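Local structure of coenzyme F420-dependent N(5),N(10)-methenyltetrahydromethanopterin reductase-related protein (Desulfurobacterium thermolithotrophum DSM 11699, 6HUZ) at residues A[63-66]-A[70-73]; A[110-115]-A[174-179]; A[326-329]-A[335-338]; A[33-38]-A[157-162]; A[119-124]-A[140-145]. The protein binds the iron-guanylylpyridinol cofactor and methenyl-tetrahydrofolate and, as a bacterial paralog of [Fe]-hydrogenase, uses tetrahydrofolate derivatives as substrates. All coordinates share one frame; numbering follows the deposited sequence.

Contact 1 of 5, residues A[63-66]-A[70-73]; sequences KVED and KLTT
Val-64 and Glu-65, neighbours on helix 58-66, reach the two methyl branches of Leu-71 on strand 70-72, one branch each. Val-64 comes first along the helix. Its CG1 is anti to the backbone N (chi1 165°), which turns that methyl to the strand, where it meets Leu-71 CD2 at 3.8 Å, the two side chains crossing at about a right angle. Val-64 is buried and also packs on Phe-8, Pro-29 and Val-69, so this is the apolar half of the contact. Glu-65 follows, and its CB starts out past the strand rather than at it. The extended chain beyond CG then lies across Leu-71, with CG 3.7 Å and OE1 3.6 Å from Leu-71 CD1. CG and OE1 thus both lie against the methyl, and OE1 also turns to polar partners. It takes a hydrogen bond from a water at 3.0 Å and a salt bridge from Arg-61 NE, one turn back on the helix. The same water accepts from Leu-71 N at 2.9 Å, so the helix side chain is tied to the strand backbone through one solvent molecule. The backbone bonds to strand 45-49 are made by Lys-70 and Thr-72; at this outermost strand of the chain's sheet the water gives the Leu-71 amide an acceptor. The arrangement is the closing half of the beta-alpha-beta unit formed by strand 45-49, helix 58-66 and strand 70-72, as in Rossmann-like domains.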
# COMPACT_ATOMS: atom_id res chain seq x y z
N LYS A 63 -19.83 40.09 -0.92
CA LYS A 63 -20.18 39.08 -1.93
C LYS A 63 -20.83 37.86 -1.25
O LYS A 63 -21.82 37.32 -1.76
CB LYS A 63 -18.91 38.69 -2.71
CG LYS A 63 -19.13 37.67 -3.82
CD LYS A 63 -17.82 37.31 -4.51
CE LYS A 63 -18.02 36.26 -5.59
NZ LYS A 63 -16.74 35.90 -6.26
N VAL A 64 -20.30 37.45 -0.10
CA VAL A 64 -20.81 36.31 0.66
C VAL A 64 -22.20 36.66 1.23
O VAL A 64 -23.13 35.87 1.05
CB VAL A 64 -19.85 35.87 1.79
CG1 VAL A 64 -20.56 34.94 2.77
CG2 VAL A 64 -18.62 35.18 1.20
N GLU A 65 -22.32 37.83 1.90
CA GLU A 65 -23.60 38.26 2.49
C GLU A 65 -24.68 38.44 1.42
O GLU A 65 -25.84 38.07 1.67
CB GLU A 65 -23.42 39.55 3.29
CG GLU A 65 -22.70 39.33 4.61
CD GLU A 65 -22.28 40.60 5.33
OE1 GLU A 65 -21.99 40.53 6.54
OE2 GLU A 65 -22.24 41.66 4.67
N ASP A 66 -24.33 38.97 0.24
CA ASP A 66 -25.29 39.17 -0.86
C ASP A 66 -25.95 37.87 -1.31
O ASP A 66 -27.08 37.91 -1.81
CB ASP A 66 -24.61 39.82 -2.08
CG ASP A 66 -24.29 41.29 -1.94
OD1 ASP A 66 -24.86 41.95 -1.02
OD2 ASP A 66 -23.49 41.80 -2.75
N LYS A 70 -25.54 34.22 6.37
CA LYS A 70 -25.53 34.99 7.61
C LYS A 70 -24.15 34.82 8.23
O LYS A 70 -23.76 33.69 8.55
CB LYS A 70 -26.60 34.47 8.57
CG LYS A 70 -27.93 35.21 8.45
CD LYS A 70 -29.05 34.54 9.24
CE LYS A 70 -28.79 34.55 10.73
NZ LYS A 70 -30.02 34.25 11.52
N LEU A 71 -23.38 35.90 8.38
CA LEU A 71 -22.05 35.74 8.98
C LEU A 71 -22.08 36.02 10.47
O LEU A 71 -22.75 36.96 10.91
CB LEU A 71 -21.03 36.69 8.32
CG LEU A 71 -20.82 36.51 6.83
CD1 LEU A 71 -19.90 37.57 6.29
CD2 LEU A 71 -20.26 35.11 6.51
N THR A 72 -21.31 35.24 11.25
CA THR A 72 -21.20 35.41 12.70
C THR A 72 -19.86 34.88 13.25
O THR A 72 -19.17 34.13 12.55
CB THR A 72 -22.35 34.67 13.41
OG1 THR A 72 -22.24 34.92 14.81
CG2 THR A 72 -22.32 33.16 13.15
N THR A 73 -19.49 35.29 14.49
CA THR A 73 -18.26 34.84 15.17
C THR A 73 -18.64 33.93 16.36
O THR A 73 -17.76 33.37 17.00
CB THR A 73 -17.42 36.02 15.72
OG1 THR A 73 -18.16 36.71 16.74
CG2 THR A 73 -16.98 36.99 14.63
O HOH W 1 -24.00 38.62 7.75

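Contact 2 of 5, residues A[110-115]-A[174-179]; sequences NAVICT and EEQIEK. With EDO (1,2-ethanediol), chain F.
Gln-176 joins the start of helix 174-186 to Asn-110 and Val-112, at the beginning of strand 112-115 in the parallel sheet of the Rossmann-like domain. Its CB and CG lie against Val-112 CB, the CG at 3.9 Å, and the extended chain carries the amide past the valine to the turn before the strand. There NE2 donates to Asn-110 O at 3.0 Å along a nearly straight line (173°). The acceptor lies in the glutamine's amide plane, but the donor stands above the plane of the carbonyl, 67° out of it. NE2 also bonds to Asp-139 O, and OE1 accepts from Thr-173 N, so partners at both ends of the amide fix its rotation. Ala-111 O is close to NE2 as well, but the angle is too poor for a bond. A leucine here would probably leave Asn-110 O and Asp-139 O without this donor and Thr-173 N without its acceptor, tying the turn less directly to the helix. Two residues on, Glu-178 faces another way: its backbone O lies 2.8 Å from O2 of a 1,2-ethanediol, probably picked up from the crystallisation liquor. Lys-179 comes back to the turn that precedes the strand, its NZ held in a salt bridge with Glu-83. That NZ also donates to a water at 2.7 Å, and the water in turn gives a hydrogen bond to Asn-110 O at 3.1 Å.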
# COMPACT_ATOMS: atom_id res chain seq x y z
N ASN A 110 -31.74 15.46 16.15
CA ASN A 110 -31.39 14.70 14.94
C ASN A 110 -30.44 15.45 14.00
O ASN A 110 -30.36 15.10 12.83
CB ASN A 110 -32.64 14.23 14.21
CG ASN A 110 -33.59 13.45 15.09
OD1 ASN A 110 -33.20 12.49 15.77
ND2 ASN A 110 -34.85 13.83 15.11
N ALA A 111 -29.72 16.47 14.49
CA ALA A 111 -28.76 17.20 13.65
C ALA A 111 -27.61 16.24 13.27
O ALA A 111 -27.39 15.25 13.97
CB ALA A 111 -28.18 18.38 14.40
N VAL A 112 -26.86 16.55 12.19
CA VAL A 112 -25.71 15.72 11.78
C VAL A 112 -24.48 16.64 11.75
O VAL A 112 -24.56 17.76 11.24
CB VAL A 112 -25.93 14.94 10.44
CG1 VAL A 112 -26.39 15.86 9.32
CG2 VAL A 112 -24.68 14.12 10.02
N ILE A 113 -23.35 16.19 12.34
CA ILE A 113 -22.10 16.93 12.37
C ILE A 113 -21.24 16.33 11.24
O ILE A 113 -21.11 15.11 11.19
CB ILE A 113 -21.40 16.77 13.76
CG1 ILE A 113 -22.12 17.63 14.81
CG2 ILE A 113 -19.91 17.12 13.67
CD1 ILE A 113 -21.72 17.32 16.26
N CYS A 114 -20.68 17.16 10.35
CA CYS A 114 -19.87 16.70 9.23
C CYS A 114 -18.48 17.23 9.30
O CYS A 114 -18.30 18.42 9.52
CB CYS A 114 -20.49 17.10 7.90
SG CYS A 114 -22.16 16.48 7.63
N THR A 115 -17.47 16.35 9.05
CA THR A 115 -16.10 16.85 9.02
C THR A 115 -15.76 17.03 7.56
O THR A 115 -16.52 16.60 6.68
CB THR A 115 -15.14 15.94 9.76
OG1 THR A 115 -15.22 14.61 9.23
CG2 THR A 115 -15.38 15.98 11.28
N GLU A 174 -30.18 7.13 8.00
CA GLU A 174 -30.51 7.27 6.58
C GLU A 174 -31.06 8.66 6.32
O GLU A 174 -30.70 9.25 5.31
CB GLU A 174 -31.51 6.19 6.12
CG GLU A 174 -30.86 4.85 5.84
CD GLU A 174 -29.55 4.87 5.05
OE1 GLU A 174 -29.47 5.63 4.06
OE2 GLU A 174 -28.62 4.12 5.42
N GLU A 175 -31.89 9.19 7.23
CA GLU A 175 -32.46 10.51 7.08
C GLU A 175 -31.36 11.56 7.01
O GLU A 175 -31.41 12.47 6.19
CB GLU A 175 -33.41 10.82 8.24
CG GLU A 175 -34.27 12.05 7.99
CD GLU A 175 -35.30 12.41 9.05
OE1 GLU A 175 -35.62 11.54 9.89
OE2 GLU A 175 -35.78 13.56 9.03
N GLN A 176 -30.34 11.43 7.88
CA GLN A 176 -29.24 12.38 7.91
C GLN A 176 -28.46 12.30 6.60
O GLN A 176 -28.16 13.34 6.02
CB GLN A 176 -28.36 12.12 9.14
CG GLN A 176 -29.07 12.58 10.44
CD GLN A 176 -28.53 11.91 11.69
OE1 GLN A 176 -27.83 10.88 11.64
NE2 GLN A 176 -28.85 12.48 12.85
N ILE A 177 -28.14 11.08 6.13
CA ILE A 177 -27.41 10.91 4.88
C ILE A 177 -28.22 11.57 3.72
O ILE A 177 -27.64 12.25 2.88
CB ILE A 177 -27.16 9.40 4.58
CG1 ILE A 177 -26.18 8.75 5.59
CG2 ILE A 177 -26.64 9.20 3.16
CD1 ILE A 177 -24.73 9.22 5.44
N GLU A 178 -29.54 11.38 3.69
CA GLU A 178 -30.39 11.98 2.63
C GLU A 178 -30.24 13.50 2.63
O GLU A 178 -30.18 14.11 1.57
CB GLU A 178 -31.86 11.60 2.79
CG GLU A 178 -32.18 10.16 2.41
CD GLU A 178 -31.68 9.70 1.05
OE1 GLU A 178 -31.93 10.40 0.04
OE2 GLU A 178 -31.03 8.63 1.00
N LYS A 179 -30.15 14.12 3.81
CA LYS A 179 -30.00 15.58 3.89
C LYS A 179 -28.68 16.00 3.24
O LYS A 179 -28.66 16.97 2.50
CB LYS A 179 -30.04 16.06 5.35
CG LYS A 179 -31.43 16.03 5.97
CD LYS A 179 -31.44 16.77 7.27
CE LYS A 179 -32.61 16.37 8.14
NZ LYS A 179 -32.71 17.23 9.35
C1 EDO F . -31.44 14.20 -2.53
O1 EDO F . -30.37 14.30 -3.48
C2 EDO F . -30.98 13.35 -1.33
O2 EDO F . -31.98 13.24 -0.33
O HOH W 2 -30.24 16.61 10.14

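Contact 3 of 5, residues A[326-329]-A[335-338]; sequences HMED and VLKG
Leu-336 carries CG anti to its own amide nitrogen (chi1 -178°), which extends the side chain from helix 333-345 towards Met-327 and Glu-328 on helix 320-331. Glu-328 begins by pointing past the partner helix, but a bend at chi2 (-72°) folds the carboxylate back over the leucine. The two side chains cross at about a right angle. Leu-336 CD2 is consequently covered by CG, CD and one carboxylate oxygen of Glu-328: OE2 stands 3.2 Å from it, a close approach for an oxygen and a methyl, and Glu-328 CG 3.6 Å. The other partner is Met-327, whose CB lies 4.1 Å from Leu-336 CD1 and equally far from CD2, so the leucine fork meets the methionine at the root of its side chain. The contact across the two segments is therefore made by van der Waals packing. Outside them, Glu-328 has a long, weak ion pair with Arg-168, while Asp-333 brings a like charge near OE2, one that its salt bridge to Lys-337 probably offsets. With an alanine here in place of the glutamate, Leu-336 CD2 would probably lose its cover and Arg-168 its weak partner. The second subunit completes the surroundings: Met-327 packs on Met-327 of that subunit, Leu-336 on its Leu-323 and Glu-328 on its Tyr-315. Glu-328 and Leu-336 face each other across a turn of very few residues, with their CA atoms 6.5 Å apart. This is the packing of two consecutive helices joined by a tight turn, here set into the interface of a homodimer.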
# COMPACT_ATOMS: atom_id res chain seq x y z
N HIS A 326 -8.01 -11.16 14.91
CA HIS A 326 -7.45 -11.85 16.07
C HIS A 326 -7.56 -10.98 17.31
O HIS A 326 -7.96 -11.47 18.37
CB HIS A 326 -5.98 -12.20 15.82
CG HIS A 326 -5.78 -13.51 15.12
ND1 HIS A 326 -5.72 -13.59 13.73
CD2 HIS A 326 -5.65 -14.75 15.63
CE1 HIS A 326 -5.55 -14.87 13.45
NE2 HIS A 326 -5.49 -15.61 14.57
N MET A 327 -7.20 -9.70 17.19
CA MET A 327 -7.28 -8.75 18.30
C MET A 327 -8.72 -8.61 18.79
O MET A 327 -8.96 -8.67 20.00
CB MET A 327 -6.74 -7.38 17.88
CG MET A 327 -5.25 -7.30 17.97
SD MET A 327 -4.70 -7.41 19.69
CE MET A 327 -4.87 -5.70 20.14
N GLU A 328 -9.68 -8.46 17.85
CA GLU A 328 -11.10 -8.34 18.21
C GLU A 328 -11.55 -9.59 18.99
O GLU A 328 -12.32 -9.47 19.94
CB GLU A 328 -11.99 -8.21 16.96
CG GLU A 328 -11.98 -6.84 16.29
CD GLU A 328 -12.68 -5.73 17.04
OE1 GLU A 328 -13.35 -6.01 18.06
OE2 GLU A 328 -12.57 -4.56 16.60
N ASP A 329 -11.09 -10.79 18.57
CA ASP A 329 -11.45 -12.06 19.23
C ASP A 329 -10.80 -12.19 20.60
O ASP A 329 -11.39 -12.76 21.51
CB ASP A 329 -11.01 -13.26 18.37
CG ASP A 329 -11.85 -13.52 17.14
OD1 ASP A 329 -13.01 -13.04 17.10
OD2 ASP A 329 -11.36 -14.20 16.22
N VAL A 335 -11.17 -2.22 23.34
CA VAL A 335 -9.73 -2.36 23.57
C VAL A 335 -8.99 -2.13 22.26
O VAL A 335 -7.94 -1.49 22.26
CB VAL A 335 -9.40 -3.72 24.23
CG1 VAL A 335 -7.89 -3.87 24.39
CG2 VAL A 335 -10.10 -3.84 25.58
N LEU A 336 -9.54 -2.62 21.13
CA LEU A 336 -8.90 -2.43 19.83
C LEU A 336 -9.00 -0.97 19.35
O LEU A 336 -8.07 -0.51 18.71
CB LEU A 336 -9.47 -3.42 18.79
CG LEU A 336 -8.86 -3.35 17.39
CD1 LEU A 336 -7.35 -3.38 17.43
CD2 LEU A 336 -9.35 -4.45 16.56
N LYS A 337 -10.12 -0.26 19.65
CA LYS A 337 -10.34 1.16 19.27
C LYS A 337 -9.28 2.10 19.89
O LYS A 337 -8.98 3.14 19.31
CB LYS A 337 -11.74 1.65 19.68
CG LYS A 337 -12.84 1.22 18.72
CD LYS A 337 -14.00 2.20 18.67
CE LYS A 337 -14.42 2.55 17.26
NZ LYS A 337 -15.15 1.43 16.60
N GLY A 338 -8.71 1.72 21.03
CA GLY A 338 -7.66 2.52 21.66
C GLY A 338 -6.33 2.43 20.92
O GLY A 338 -5.29 2.67 21.53

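Contact 4 of 5, residues A[33-38]-A[157-162]; sequences SAMAVE and KHYLIA
Met-35 and Glu-38, one turn apart on helix 32-41, both reach the phenol end of Tyr-159 on strand 158-163. The backbones stay far apart, with the nearest CA atoms (Met-35 and Tyr-159) 10.7 Å from each other, so the long side chains make the whole contact. Tyr-159 has CG anti to its carbonyl carbon (chi1 -76°), which sends the ring across to the helix. Met-35 leaves its backbone pointing past the strand. Its chain runs straight through chi2 (179°) and bends only at chi3, which swings the methyl back onto the tyrosine. Met-35 CG lies 3.5 Å from Tyr-159 OH and CE 3.8 Å from Tyr-159 CE1, so the thioether spans the hydroxyl and one ortho carbon, approaching the ring obliquely. Glu-38, extended beyond CG, stops short: its OE2 is 4.1 Å from Tyr-159 OH, with the carboxylate plane turned 66° from the ring. A water fills the step, giving a hydrogen bond to Glu-38 OE2 at 2.8 Å and lying 2.7 Å from Tyr-159 OH. Lying at the ring edge in the ring plane, this water gives the phenol oxygen of the buried tyrosine a polar partner. The ring also meets His-156 edge-to-face, and Glu-38 has a long, weak ion pair with Lys-189. Met-35 packs on Pro-151 too, and its side chain is about 6 Å from the bound iron-guanylylpyridinol cofactor. The contact thus joins a helix near the cofactor to the two-stranded parallel sheet of strands 158-163 and 190-195, consistent with a second-shell position beside the cofactor pocket.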
# COMPACT_ATOMS: atom_id res chain seq x y z
N SER A 33 -16.46 29.27 2.90
CA SER A 33 -17.17 30.44 2.38
C SER A 33 -17.85 30.10 1.06
O SER A 33 -19.03 30.44 0.88
CB SER A 33 -16.17 31.57 2.13
OG SER A 33 -15.08 31.05 1.37
N ALA A 34 -17.13 29.45 0.13
CA ALA A 34 -17.68 29.08 -1.18
C ALA A 34 -18.83 28.08 -1.02
O ALA A 34 -19.84 28.21 -1.71
CB ALA A 34 -16.58 28.44 -2.05
N MET A 35 -18.66 27.10 -0.12
CA MET A 35 -19.65 26.07 0.19
C MET A 35 -20.91 26.77 0.68
O MET A 35 -22.01 26.46 0.22
CB MET A 35 -19.14 25.13 1.28
CG MET A 35 -18.09 24.14 0.78
SD MET A 35 -17.50 23.09 2.10
CE MET A 35 -18.96 22.22 2.52
N ALA A 36 -20.77 27.67 1.62
CA ALA A 36 -21.90 28.46 2.18
C ALA A 36 -22.65 29.22 1.09
O ALA A 36 -23.86 29.16 1.03
CB ALA A 36 -21.38 29.45 3.21
N VAL A 37 -21.93 29.94 0.24
CA VAL A 37 -22.53 30.70 -0.85
C VAL A 37 -23.34 29.76 -1.75
O VAL A 37 -24.47 30.09 -2.12
CB VAL A 37 -21.44 31.46 -1.64
CG1 VAL A 37 -21.92 31.84 -3.05
CG2 VAL A 37 -21.00 32.72 -0.88
N GLU A 38 -22.79 28.59 -2.08
CA GLU A 38 -23.51 27.64 -2.93
C GLU A 38 -24.79 27.13 -2.28
O GLU A 38 -25.79 27.00 -2.97
CB GLU A 38 -22.60 26.44 -3.30
CG GLU A 38 -21.58 26.82 -4.36
CD GLU A 38 -20.43 25.85 -4.58
OE1 GLU A 38 -19.49 26.24 -5.31
OE2 GLU A 38 -20.46 24.71 -4.03
N LYS A 157 -16.83 19.40 -7.95
CA LYS A 157 -18.12 19.05 -8.54
C LYS A 157 -18.74 17.93 -7.79
O LYS A 157 -19.52 17.19 -8.35
CB LYS A 157 -17.92 18.64 -10.01
CG LYS A 157 -16.99 19.59 -10.77
CD LYS A 157 -17.26 19.62 -12.26
CE LYS A 157 -16.01 19.41 -13.08
NZ LYS A 157 -16.04 20.21 -14.33
N HIS A 158 -18.40 17.76 -6.51
CA HIS A 158 -18.94 16.60 -5.80
C HIS A 158 -18.63 16.73 -4.35
O HIS A 158 -17.87 17.61 -3.95
CB HIS A 158 -18.11 15.33 -6.30
CG HIS A 158 -16.63 15.66 -6.31
ND1 HIS A 158 -16.02 16.19 -7.43
CD2 HIS A 158 -15.74 15.65 -5.29
CE1 HIS A 158 -14.77 16.44 -7.07
NE2 HIS A 158 -14.56 16.14 -5.79
N TYR A 159 -19.15 15.81 -3.56
CA TYR A 159 -18.86 15.70 -2.13
C TYR A 159 -18.73 14.18 -1.80
O TYR A 159 -19.45 13.36 -2.39
CB TYR A 159 -19.97 16.27 -1.26
CG TYR A 159 -20.00 17.78 -1.20
CD1 TYR A 159 -19.02 18.49 -0.52
CD2 TYR A 159 -21.03 18.50 -1.81
CE1 TYR A 159 -19.06 19.88 -0.45
CE2 TYR A 159 -21.08 19.89 -1.74
CZ TYR A 159 -20.08 20.57 -1.06
OH TYR A 159 -20.09 21.94 -0.99
N LEU A 160 -17.85 13.85 -0.85
CA LEU A 160 -17.69 12.49 -0.36
C LEU A 160 -18.44 12.52 0.96
O LEU A 160 -18.12 13.35 1.82
CB LEU A 160 -16.21 12.13 -0.16
CG LEU A 160 -15.32 12.27 -1.38
CD1 LEU A 160 -13.95 11.62 -1.11
CD2 LEU A 160 -15.95 11.64 -2.59
N ILE A 161 -19.44 11.63 1.09
CA ILE A 161 -20.33 11.51 2.25
C ILE A 161 -20.16 10.17 2.93
O ILE A 161 -20.40 9.11 2.34
CB ILE A 161 -21.82 11.78 1.83
CG1 ILE A 161 -21.98 13.19 1.27
CG2 ILE A 161 -22.80 11.57 3.01
CD1 ILE A 161 -23.23 13.34 0.39
N ALA A 162 -19.74 10.22 4.18
CA ALA A 162 -19.47 8.99 4.94
C ALA A 162 -20.72 8.20 5.30
O ALA A 162 -21.67 8.77 5.79
CB ALA A 162 -18.71 9.34 6.22
O HOH W 3 -22.02 23.04 -2.44

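Contact 5 of 5, residues A[119-124]-A[140-145]; sequences MSILVL and IGFSTM
Ile-121 points its longer branch at the backbone of strand 141-144, between the side chains of Phe-142 and Thr-144. With CG1 anti to the backbone N (chi1 -167°), the branch runs to the Ser-143 peptide: CD1 stands 3.1 Å and CG1 3.2 Å from Ser-143 O, tight approaches for carbon and oxygen. The tip then meets Phe-142 on one flank. CD1 is 3.8 Å from Phe-142 CB and lies at the edge of the phenyl ring, in its plane, rather than over a face. On the other flank Ile-121 CB and Thr-144 CG2 are 3.8 Å apart, the two side chains crossing obliquely. In fold terms, helix 121-127 follows strand 112-115 and packs on strand 141-144, an outermost strand of the six-stranded parallel sheet, in the manner of a Rossmann-like domain. Thr-144 divides its two ends: chi1 of 66° turns CG2 to the isoleucine while OG1 hydrogen-bonds Leu-160 O. Ser-143 points its CB away from the helix, and its OG bonds to Ala-162 O. Just before Ile-121, Ser-120 is the N-cap, its OG accepting weak bonds from Leu-122 N (3.1 Å) and Val-123 N (3.3 Å).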
# COMPACT_ATOMS: atom_id res chain seq x y z
N MET A 119 -10.29 16.44 9.36
CA MET A 119 -10.56 15.59 10.52
C MET A 119 -11.30 14.35 10.13
O MET A 119 -12.32 14.47 9.46
CB MET A 119 -11.41 16.39 11.54
CG MET A 119 -11.85 15.58 12.76
SD MET A 119 -10.47 14.71 13.55
CE MET A 119 -9.72 16.07 14.41
N SER A 120 -10.80 13.15 10.53
CA SER A 120 -11.52 11.93 10.22
C SER A 120 -12.82 11.93 11.04
O SER A 120 -12.79 12.26 12.24
CB SER A 120 -10.70 10.71 10.59
OG SER A 120 -11.55 9.59 10.79
N ILE A 121 -13.95 11.57 10.42
CA ILE A 121 -15.22 11.54 11.14
C ILE A 121 -15.20 10.48 12.24
O ILE A 121 -15.86 10.67 13.28
CB ILE A 121 -16.46 11.37 10.20
CG1 ILE A 121 -17.77 11.69 10.97
CG2 ILE A 121 -16.54 9.95 9.59
CD1 ILE A 121 -17.94 13.15 11.65
N LEU A 122 -14.45 9.38 12.00
CA LEU A 122 -14.34 8.29 12.96
C LEU A 122 -13.55 8.73 14.17
O LEU A 122 -13.93 8.39 15.29
CB LEU A 122 -13.73 7.02 12.33
CG LEU A 122 -14.50 6.48 11.10
CD1 LEU A 122 -13.94 5.11 10.66
CD2 LEU A 122 -16.01 6.36 11.40
N VAL A 123 -12.49 9.51 13.97
CA VAL A 123 -11.70 10.03 15.09
C VAL A 123 -12.59 10.98 15.89
O VAL A 123 -12.67 10.85 17.11
CB VAL A 123 -10.42 10.74 14.61
CG1 VAL A 123 -9.72 11.47 15.76
CG2 VAL A 123 -9.48 9.75 13.98
N LEU A 124 -13.28 11.92 15.22
CA LEU A 124 -14.14 12.85 15.93
C LEU A 124 -15.27 12.15 16.68
O LEU A 124 -15.53 12.48 17.83
CB LEU A 124 -14.75 13.89 14.98
CG LEU A 124 -15.68 14.91 15.66
CD1 LEU A 124 -14.93 15.73 16.67
CD2 LEU A 124 -16.35 15.82 14.63
N ILE A 140 -27.63 12.71 17.68
CA ILE A 140 -26.75 13.39 16.74
C ILE A 140 -26.03 12.41 15.83
O ILE A 140 -25.46 11.42 16.30
CB ILE A 140 -25.76 14.33 17.46
CG1 ILE A 140 -26.56 15.47 18.16
CG2 ILE A 140 -24.73 14.88 16.47
CD1 ILE A 140 -25.83 16.73 18.34
N GLY A 141 -26.06 12.73 14.54
CA GLY A 141 -25.42 11.94 13.50
C GLY A 141 -24.04 12.46 13.15
O GLY A 141 -23.74 13.63 13.32
N PHE A 142 -23.19 11.57 12.65
CA PHE A 142 -21.81 11.90 12.26
C PHE A 142 -21.53 11.43 10.87
O PHE A 142 -21.71 10.26 10.58
CB PHE A 142 -20.81 11.25 13.22
CG PHE A 142 -20.91 11.89 14.57
CD1 PHE A 142 -21.83 11.44 15.50
CD2 PHE A 142 -20.13 12.99 14.90
CE1 PHE A 142 -21.93 12.03 16.74
CE2 PHE A 142 -20.24 13.58 16.14
CZ PHE A 142 -21.14 13.10 17.05
N SER A 143 -21.10 12.34 10.00
CA SER A 143 -20.80 11.99 8.61
C SER A 143 -19.83 13.02 8.06
O SER A 143 -19.10 13.62 8.84
CB SER A 143 -22.08 11.95 7.78
OG SER A 143 -21.86 11.52 6.45
N THR A 144 -19.79 13.23 6.73
CA THR A 144 -18.85 14.16 6.13
C THR A 144 -19.43 14.88 4.93
O THR A 144 -20.37 14.41 4.30
CB THR A 144 -17.54 13.42 5.55
OG1 THR A 144 -17.86 12.55 4.44
CG2 THR A 144 -16.78 12.59 6.59
N MET A 145 -18.83 16.02 4.61
CA MET A 145 -19.17 16.79 3.42
C MET A 145 -17.79 17.13 2.91
O MET A 145 -17.40 18.29 2.83
CB MET A 145 -20.04 18.02 3.74
CG MET A 145 -21.54 17.67 3.88
SD MET A 145 -22.39 17.03 2.41
CE MET A 145 -22.51 18.44 1.44

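Contacts 1, 2 and 5 reach one six-stranded parallel sheet, contacts 1 and 5 at its two outermost strands, with centres about 25 Å apart. Contacts 2 and 5 share neighbouring strands: Ala-111 O and Gly-141 N are 2.9 Å apart, a probable hydrogen bond. Contact 4 touches contacts 1, 2 and 5; Ile-161 CG2 packs on Ile-177 CD1 at 3.9 Å and Val-37 CG2 on Val-64 CA. Of contacts 1, 4 and 5 it comes nearest the cofactor, about 6 Å from the Met-35 side chain, against 9 Å for Thr-144 and 11 Å for Leu-71. Contact 3 touches none of these but comes within about 6 Å of contact 5 (nearest atoms) and, like contact 4, meets the second subunit.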